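PDB 4R6H: Melibiose/raffinose/stachyose-binding protein MelE from Bacillus subtilis subsp. subtilis str. 168, which binds melibiose, raffinose and stachyose as the solute-binding component of the MelEDC-MsmX ABC transporter that imports these sugars. Local coordinates for residues A[43-48]-A[340-345]; A[49-54]-A[66-71]. One frame throughout, in Å; residues are numbered along the deposited sequence. Where two conformers were deposited one is given.

Contact 1. Residues A[43-48]-A[340-345]; sequences TDSERD and AEATSL
Ser45 reaches across to the end of helix 333-343 and gives its hydroxyl to a backbone carbonyl: OG donates to Ala342 O over 2.7 Å, lying in the plane of that carbonyl with a C=O...donor angle of 145°. The hydroxyl is set between its own backbone N and carbonyl carbon (chi1 58°), and from there it also accepts a bond from Thr43 OG1, at 3.0 Å from Ser45 OG. Ala342 answers with its methyl, whose CB packs 3.6 Å from Ser45 O.

One residue on, Glu46 and Thr343 cross at about a right angle. Glu46 CG lies 3.8 Å from the methyl CG2 of Thr343, and OE2 comes alongside CA and CB of the threonine. Water 1 donates to both Glu46 OE2 and Thr343 O, tying the carboxylate to the last turn of helix 333-343. The other oxygen, OE1, turns back to its own helix start: Thr43 N meets it from above the carboxylate plane at 3.1 Å, and Ser42 N binds it too. The bond from Thr43, the N-cap, is the side-chain half of a capping box, and Ser344 closes a Schellman motif: a capped helix N-terminus meets a helix C-terminus.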
ATOM      1  N   THR A  43      -7.084   4.783  11.229  1.00 21.30           N
ATOM      2  CA  THR A  43      -7.896   3.973  12.150  1.00 19.54           C
ATOM      3  C   THR A  43      -7.777   4.441  13.580  1.00 21.58           C
ATOM      4  O   THR A  43      -6.805   5.148  13.979  1.00 20.36           O
ATOM      5  CB  THR A  43      -7.526   2.480  12.108  1.00 23.09           C
ATOM      6  OG1 THR A  43      -6.337   2.253  12.861  1.00 24.64           O
ATOM      7  CG2 THR A  43      -7.377   1.937  10.703  1.00 27.23           C
ATOM      8  N   ASP A  44      -8.792   4.118  14.375  1.00 23.33           N
ATOM      9  CA  ASP A  44      -8.757   4.482  15.765  1.00 22.79           C
ATOM     10  C   ASP A  44      -7.537   3.914  16.476  1.00 20.27           C
ATOM     11  O   ASP A  44      -6.951   4.621  17.282  1.00 22.94           O
ATOM     12  CB  ASP A  44     -10.040   4.052  16.499  1.00 26.68           C
ATOM     13  CG  ASP A  44     -11.249   4.908  16.104  1.00 32.64           C
ATOM     14  OD1 ASP A  44     -11.137   5.830  15.279  1.00 31.93           O
ATOM     15  OD2 ASP A  44     -12.331   4.686  16.654  1.00 39.24           O
ATOM     16  N   SER A  45      -7.156   2.661  16.184  1.00 19.07           N
ATOM     17  CA  SER A  45      -6.021   2.031  16.880  1.00 20.53           C
ATOM     18  C   SER A  45      -4.758   2.827  16.569  1.00 19.06           C
ATOM     19  O   SER A  45      -3.934   3.083  17.434  1.00 20.70           O
ATOM     20  CB  SER A  45      -5.785   0.567  16.497  1.00 23.79           C
ATOM     21  OG  SER A  45      -5.558   0.411  15.106  1.00 28.04           O
ATOM     22  N   GLU A  46      -4.642   3.246  15.308  1.00 20.15           N
ATOM     23  CA  GLU A  46      -3.422   3.963  14.911  1.00 19.05           C
ATOM     24  C   GLU A  46      -3.377   5.309  15.580  1.00 20.30           C
ATOM     25  O   GLU A  46      -2.358   5.711  16.191  1.00 19.32           O
ATOM     26  CB  GLU A  46      -3.402   4.156  13.413  1.00 20.68           C
ATOM     27  CG  GLU A  46      -3.217   2.865  12.677  1.00 22.26           C
ATOM     28  CD  GLU A  46      -3.507   2.913  11.222  1.00 20.36           C
ATOM     29  OE1 GLU A  46      -4.134   3.870  10.698  1.00 22.76           O
ATOM     30  OE2 GLU A  46      -3.111   1.913  10.609  1.00 24.28           O
ATOM     31  N   ARG A  47      -4.463   6.066  15.430  1.00 19.80           N
ATOM     32  CA  ARG A  47      -4.483   7.386  16.005  1.00 20.54           C
ATOM     33  C   ARG A  47      -4.331   7.363  17.511  1.00 20.22           C
ATOM     34  O   ARG A  47      -3.603   8.189  18.054  1.00 23.70           O
ATOM     35  CB  ARG A  47      -5.749   8.136  15.549  1.00 21.95           C
ATOM     36  CG  ARG A  47      -5.804   8.317  14.063  1.00 22.72           C
ATOM     37  CD  ARG A  47      -6.921   9.246  13.643  1.00 25.13           C
ATOM     38  NE  ARG A  47      -6.970   9.419  12.186  1.00 25.72           N
ATOM     39  CZ  ARG A  47      -7.921  10.099  11.537  1.00 37.36           C
ATOM     40  NH1 ARG A  47      -8.914  10.698  12.206  1.00 36.72           N
ATOM     41  NH2 ARG A  47      -7.870  10.203  10.220  1.00 32.42           N
ATOM     42  N   ASP A  48      -5.055   6.482  18.205  1.00 21.20           N
ATOM     43  CA  ASP A  48      -4.967   6.408  19.659  1.00 23.88           C
ATOM     44  C   ASP A  48      -3.565   5.994  20.147  1.00 21.65           C
ATOM     45  O   ASP A  48      -3.047   6.529  21.103  1.00 24.14           O
ATOM     46  CB  ASP A  48      -6.029   5.461  20.238  1.00 28.95           C
ATOM     47  CG  ASP A  48      -7.459   5.908  19.932  1.00 53.29           C
ATOM     48  OD1 ASP A  48      -7.655   7.052  19.454  1.00 44.27           O
ATOM     49  OD2 ASP A  48      -8.391   5.084  20.146  1.00 46.74           O
ATOM     50  N   ALA A 340       3.733  -0.233  15.389  1.00 14.79           N
ATOM     51  CA  ALA A 340       3.515  -1.136  14.268  1.00 16.22           C
ATOM     52  C   ALA A 340       2.322  -2.052  14.483  1.00 14.59           C
ATOM     53  O   ALA A 340       1.483  -2.219  13.582  1.00 17.03           O
ATOM     54  CB  ALA A 340       4.788  -1.927  13.980  1.00 17.62           C
ATOM     55  N   GLU A 341       2.216  -2.621  15.676  1.00 16.33           N
ATOM     56  CA  GLU A 341       1.066  -3.470  15.952  1.00 18.47           C
ATOM     57  C   GLU A 341      -0.287  -2.760  15.803  1.00 18.27           C
ATOM     58  O   GLU A 341      -1.267  -3.325  15.329  1.00 18.02           O
ATOM     59  CB  GLU A 341       1.211  -4.095  17.341  1.00 18.02           C
ATOM     60  CG  GLU A 341       2.278  -5.177  17.344  1.00 18.65           C
ATOM     61  CD  GLU A 341       2.596  -5.783  18.702  1.00 21.40           C
ATOM     62  OE1 GLU A 341       1.907  -5.472  19.697  1.00 25.75           O
ATOM     63  OE2 GLU A 341       3.556  -6.584  18.769  1.00 19.60           O
ATOM     64  N   ALA A 342      -0.348  -1.501  16.186  1.00 16.23           N
ATOM     65  CA  ALA A 342      -1.569  -0.718  16.008  1.00 15.89           C
ATOM     66  C   ALA A 342      -1.981  -0.553  14.551  1.00 17.64           C
ATOM     67  O   ALA A 342      -3.146  -0.384  14.242  1.00 19.54           O
ATOM     68  CB  ALA A 342      -1.414   0.628  16.662  1.00 19.78           C
ATOM     69  N   THR A 343      -0.987  -0.588  13.650  1.00 17.11           N
ATOM     70  CA  THR A 343      -1.193  -0.477  12.221  1.00 18.37           C
ATOM     71  C   THR A 343      -1.378  -1.814  11.505  1.00 17.58           C
ATOM     72  O   THR A 343      -1.611  -1.828  10.275  1.00 18.89           O
ATOM     73  CB  THR A 343      -0.008   0.240  11.512  1.00 16.89           C
ATOM     74  OG1 THR A 343       1.135  -0.636  11.414  1.00 17.00           O
ATOM     75  CG2 THR A 343       0.372   1.547  12.240  1.00 17.93           C
ATOM     76  N   SER A 344      -1.231  -2.910  12.248  1.00 17.66           N
ATOM     77  CA  SER A 344      -1.355  -4.277  11.731  1.00 18.07           C
ATOM     78  C   SER A 344      -0.324  -4.617  10.670  1.00 18.90           C
ATOM     79  O   SER A 344      -0.543  -5.505   9.844  1.00 19.84           O
ATOM     80  CB  SER A 344      -2.781  -4.566  11.226  1.00 18.80           C
ATOM     81  OG  SER A 344      -3.706  -4.367  12.312  1.00 19.92           O
ATOM     82  N   LEU A 345       0.834  -3.959  10.722  1.00 17.43           N
ATOM     83  CA  LEU A 345       1.866  -4.154   9.722  1.00 16.97           C
ATOM     84  C   LEU A 345       3.202  -4.273  10.371  1.00 16.79           C
ATOM     85  O   LEU A 345       3.408  -3.825  11.524  1.00 17.13           O
ATOM     86  CB  LEU A 345       1.857  -2.971   8.742  1.00 17.97           C
ATOM     87  CG  LEU A 345       0.717  -2.849   7.756  1.00 19.40           C
ATOM     88  CD1 LEU A 345       0.715  -1.532   7.022  1.00 24.03           C
ATOM     89  CD2 LEU A 345       0.795  -3.998   6.766  1.00 22.71           C
TER
HETATM   90  O   HOH W   1      -1.768   0.418   8.399  1.00 26.76           O

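Contact 2. Residues A[49-54]-A[66-71]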
ATOM      1  N   THR A  49      -2.939   5.035  19.469  1.00 19.20           N
ATOM      2  CA  THR A  49      -1.640   4.597  19.854  1.00 20.79           C
ATOM      3  C   THR A  49      -0.590   5.694  19.620  1.00 16.94           C
ATOM      4  O   THR A  49       0.324   5.841  20.426  1.00 18.83           O
ATOM      5  CB  THR A  49      -1.252   3.277  19.133  1.00 20.48           C
ATOM      6  OG1 THR A  49      -2.173   2.249  19.516  1.00 19.70           O
ATOM      7  CG2 THR A  49       0.153   2.834  19.470  1.00 20.73           C
ATOM      8  N   PHE A  50      -0.687   6.392  18.487  1.00 18.31           N
ATOM      9  CA  PHE A  50       0.212   7.499  18.216  1.00 19.42           C
ATOM     10  C   PHE A  50       0.062   8.582  19.303  1.00 21.56           C
ATOM     11  O   PHE A  50       1.082   9.051  19.825  1.00 20.24           O
ATOM     12  CB  PHE A  50      -0.005   8.004  16.787  1.00 18.95           C
ATOM     13  CG  PHE A  50       1.202   8.668  16.129  1.00 20.10           C
ATOM     14  CD1 PHE A  50       2.365   8.991  16.836  1.00 24.03           C
ATOM     15  CD2 PHE A  50       1.149   9.006  14.787  1.00 19.46           C
ATOM     16  CE1 PHE A  50       3.420   9.609  16.203  1.00 23.73           C
ATOM     17  CE2 PHE A  50       2.211   9.627  14.152  1.00 21.50           C
ATOM     18  CZ  PHE A  50       3.335   9.950  14.865  1.00 21.45           C
ATOM     19  N   ARG A  51      -1.175   8.899  19.714  1.00 21.48           N
ATOM     20  CA  ARG A  51      -1.376   9.858  20.790  1.00 22.54           C
ATOM     21  C   ARG A  51      -0.785   9.355  22.112  1.00 21.61           C
ATOM     22  O   ARG A  51      -0.203  10.142  22.837  1.00 24.25           O
ATOM     23  CB  ARG A  51      -2.864  10.190  20.962  1.00 22.24           C
ATOM     24  CG  ARG A  51      -3.424  10.993  19.796  1.00 27.23           C
ATOM     25  CD  ARG A  51      -4.845  11.459  20.063  1.00 33.49           C
ATOM     26  NE  ARG A  51      -5.477  11.945  18.832  1.00 43.00           N
ATOM     27  CZ  ARG A  51      -6.424  11.294  18.151  1.00 41.96           C
ATOM     28  NH1 ARG A  51      -6.903  10.114  18.575  1.00 42.39           N
ATOM     29  NH2 ARG A  51      -6.925  11.838  17.042  1.00 51.87           N
ATOM     30  N   LYS A  52      -0.909   8.064  22.405  1.00 20.94           N
ATOM     31  CA  LYS A  52      -0.370   7.538  23.646  0.50 22.18           C
ATOM     32  C   LYS A  52       1.170   7.636  23.621  1.00 22.15           C
ATOM     33  O   LYS A  52       1.795   7.986  24.609  1.00 22.56           O
ATOM     34  CB  LYS A  52      -0.919   6.128  23.939  0.50 34.71           C
ATOM     35  CG  LYS A  52      -0.010   4.949  23.659  0.50 67.51           C
ATOM     36  CD  LYS A  52       0.571   4.423  24.955  0.50 45.01           C
ATOM     37  CE  LYS A  52      -0.238   3.250  25.493  0.50 28.93           C
ATOM     38  NZ  LYS A  52       0.610   2.345  26.296  0.50 35.79           N
ATOM     39  N   LEU A  53       1.798   7.349  22.478  1.00 19.03           N
ATOM     40  CA  LEU A  53       3.220   7.461  22.390  1.00 18.08           C
ATOM     41  C   LEU A  53       3.679   8.925  22.461  1.00 21.84           C
ATOM     42  O   LEU A  53       4.712   9.204  23.021  1.00 21.25           O
ATOM     43  CB  LEU A  53       3.736   6.772  21.117  1.00 18.43           C
ATOM     44  CG  LEU A  53       3.705   5.248  21.172  1.00 20.63           C
ATOM     45  CD1 LEU A  53       4.029   4.727  19.776  1.00 22.10           C
ATOM     46  CD2 LEU A  53       4.659   4.648  22.198  1.00 23.30           C
ATOM     47  N   ALA A  54       2.903   9.826  21.870  1.00 19.99           N
ATOM     48  CA  ALA A  54       3.199  11.269  21.984  1.00 21.85           C
ATOM     49  C   ALA A  54       3.126  11.696  23.443  1.00 25.14           C
ATOM     50  O   ALA A  54       4.017  12.416  23.930  1.00 23.74           O
ATOM     51  CB  ALA A  54       2.276  12.082  21.147  1.00 22.92           C
ATOM     52  N   VAL A  66       3.226  18.072  22.006  1.00 23.61           N
ATOM     53  CA  VAL A  66       3.112  17.463  20.697  1.00 24.36           C
ATOM     54  C   VAL A  66       1.721  17.755  20.147  1.00 26.41           C
ATOM     55  O   VAL A  66       0.704  17.413  20.762  1.00 29.18           O
ATOM     56  CB  VAL A  66       3.384  15.969  20.751  1.00 21.97           C
ATOM     57  CG1 VAL A  66       3.130  15.380  19.352  1.00 21.86           C
ATOM     58  CG2 VAL A  66       4.777  15.671  21.284  1.00 22.73           C
ATOM     59  N   SER A  67       1.682  18.387  18.983  1.00 22.24           N
ATOM     60  CA  SER A  67       0.433  18.708  18.292  1.00 24.48           C
ATOM     61  C   SER A  67       0.344  17.765  17.087  1.00 21.11           C
ATOM     62  O   SER A  67       0.954  18.006  16.044  1.00 22.19           O
ATOM     63  CB  SER A  67       0.398  20.162  17.838  1.00 28.40           C
ATOM     64  OG  SER A  67      -0.838  20.454  17.175  1.00 32.02           O
ATOM     65  N   LEU A  68      -0.454  16.721  17.282  1.00 23.33           N
ATOM     66  CA  LEU A  68      -0.645  15.647  16.313  1.00 22.30           C
ATOM     67  C   LEU A  68      -1.889  15.929  15.501  1.00 20.63           C
ATOM     68  O   LEU A  68      -2.984  16.131  16.054  1.00 28.02           O
ATOM     69  CB  LEU A  68      -0.821  14.303  17.032  1.00 28.39           C
ATOM     70  CG  LEU A  68       0.281  13.271  16.947  1.00 38.19           C
ATOM     71  CD1 LEU A  68      -0.118  12.090  17.833  1.00 28.68           C
ATOM     72  CD2 LEU A  68       0.551  12.886  15.487  1.00 28.18           C
ATOM     73  N   HIS A  69      -1.724  15.942  14.181  1.00 19.35           N
ATOM     74  CA  HIS A  69      -2.800  16.195  13.237  1.00 23.29           C
ATOM     75  C   HIS A  69      -3.009  15.005  12.337  1.00 21.29           C
ATOM     76  O   HIS A  69      -2.045  14.493  11.741  1.00 20.71           O
ATOM     77  CB  HIS A  69      -2.424  17.357  12.335  1.00 26.65           C
ATOM     78  CG  HIS A  69      -2.277  18.657  13.050  1.00 29.28           C
ATOM     79  ND1 HIS A  69      -3.128  19.720  12.832  1.00 41.66           N
ATOM     80  CD2 HIS A  69      -1.377  19.077  13.973  1.00 29.86           C
ATOM     81  CE1 HIS A  69      -2.760  20.737  13.592  1.00 43.59           C
ATOM     82  NE2 HIS A  69      -1.704  20.374  14.296  1.00 36.25           N
ATOM     83  N   PHE A  70      -4.274  14.630  12.163  1.00 20.62           N
ATOM     84  CA  PHE A  70      -4.705  13.595  11.229  1.00 19.81           C
ATOM     85  C   PHE A  70      -5.719  14.201  10.248  1.00 21.61           C
ATOM     86  O   PHE A  70      -6.916  13.983  10.397  1.00 24.53           O
ATOM     87  CB  PHE A  70      -5.321  12.421  11.974  1.00 20.24           C
ATOM     88  CG  PHE A  70      -4.408  11.802  13.004  1.00 18.45           C
ATOM     89  CD1 PHE A  70      -3.406  10.927  12.629  1.00 19.30           C
ATOM     90  CD2 PHE A  70      -4.563  12.077  14.362  1.00 20.68           C
ATOM     91  CE1 PHE A  70      -2.585  10.337  13.571  1.00 21.00           C
ATOM     92  CE2 PHE A  70      -3.712  11.498  15.310  1.00 20.47           C
ATOM     93  CZ  PHE A  70      -2.709  10.642  14.904  1.00 23.12           C
ATOM     94  N   PRO A  71      -5.232  14.926   9.237  1.00 21.47           N
ATOM     95  CA  PRO A  71      -6.111  15.669   8.300  1.00 24.92           C
ATOM     96  C   PRO A  71      -7.014  14.807   7.417  1.00 24.20           C
ATOM     97  O   PRO A  71      -7.871  15.352   6.724  1.00 25.93           O
ATOM     98  CB  PRO A  71      -5.120  16.418   7.400  1.00 27.06           C
ATOM     99  CG  PRO A  71      -3.847  16.443   8.117  1.00 23.51           C
ATOM    100  CD  PRO A  71      -3.809  15.223   8.984  1.00 24.20           C
TER
HETATM  101  O   HOH W   2      -4.219  14.177  18.403  1.00 44.21           O
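Phe50 projects from helix 44-60 onto the strand that follows it, and its ring lies against Leu68. Its CB points toward the strand, and with chi1 at -153° the ring is carried away from the backbone N. The root of the ring, CG, already meets Leu68 CD1 at 4.0 Å, and CD1 of the ring rests on the same methyl. On the other branch and out to the tip, CD2, CE2 and CZ are all covered by the second methyl: Leu68 CD2 sits over one face as a CH-pi contact, 4.0 Å from the Phe50 ring centroid and 14° off the normal. CD2 of Phe50 also points at the rim of the Phe70 ring, near that ring's plane, with Phe70 CE1 at 4.1 Å. Phe326 and Met330 of helix 320-331 also pack on this phenylalanine. Cut back to an alanine, this position would be likely to leave Leu68 CD2 without the ring face it rests on and a gap beside Phe326 and Met330.

Along the helix, Ala54 CB meets Val66 CG1 at 3.9 Å, while Leu68 CD1 nestles against the backbone between Phe50 and Arg51. Arg51 stretches out at the more exposed border, where its NH2 comes 3.6 Å from Phe70 CD2. The guanidinium and ring planes stand nearly perpendicular (82°), with Phe70 CE2 over one guanidinium face. Water 2 lies in the guanidinium plane, accepting from Arg51 NE at 2.6 Å and donating to Leu68 O.

The axes of 49-54 and 66-69 approach to 9.7 Å and run almost antiparallel. Strand 64-69 pairs in parallel with strand 33-38, and helix 44-60 packs on them as the connection of a beta-alpha-beta crossover.

How the contacts relate
Helix 44-60 serves both contacts: contact 1 uses its first turn, contact 2 the turns that follow, and their centres lie 12 Å apart. In sequence, contact 2 is a local closure within one beta-alpha-beta unit, whereas contact 1 brings in helix 333-343 from almost 300 residues later. The two touch directly. Thr49 OG1 of contact 2 packs 3.4 Å from Ala342 CB of contact 1, and Arg47 NE lies 3.4 Å from Phe70 CB. The helix is thus held between its own strand and a segment from far along the chain. In this open conformation both lie on the same side of the chain's centre, their centres about 15 Å (contact 1) and 22 Å (contact 2) from it.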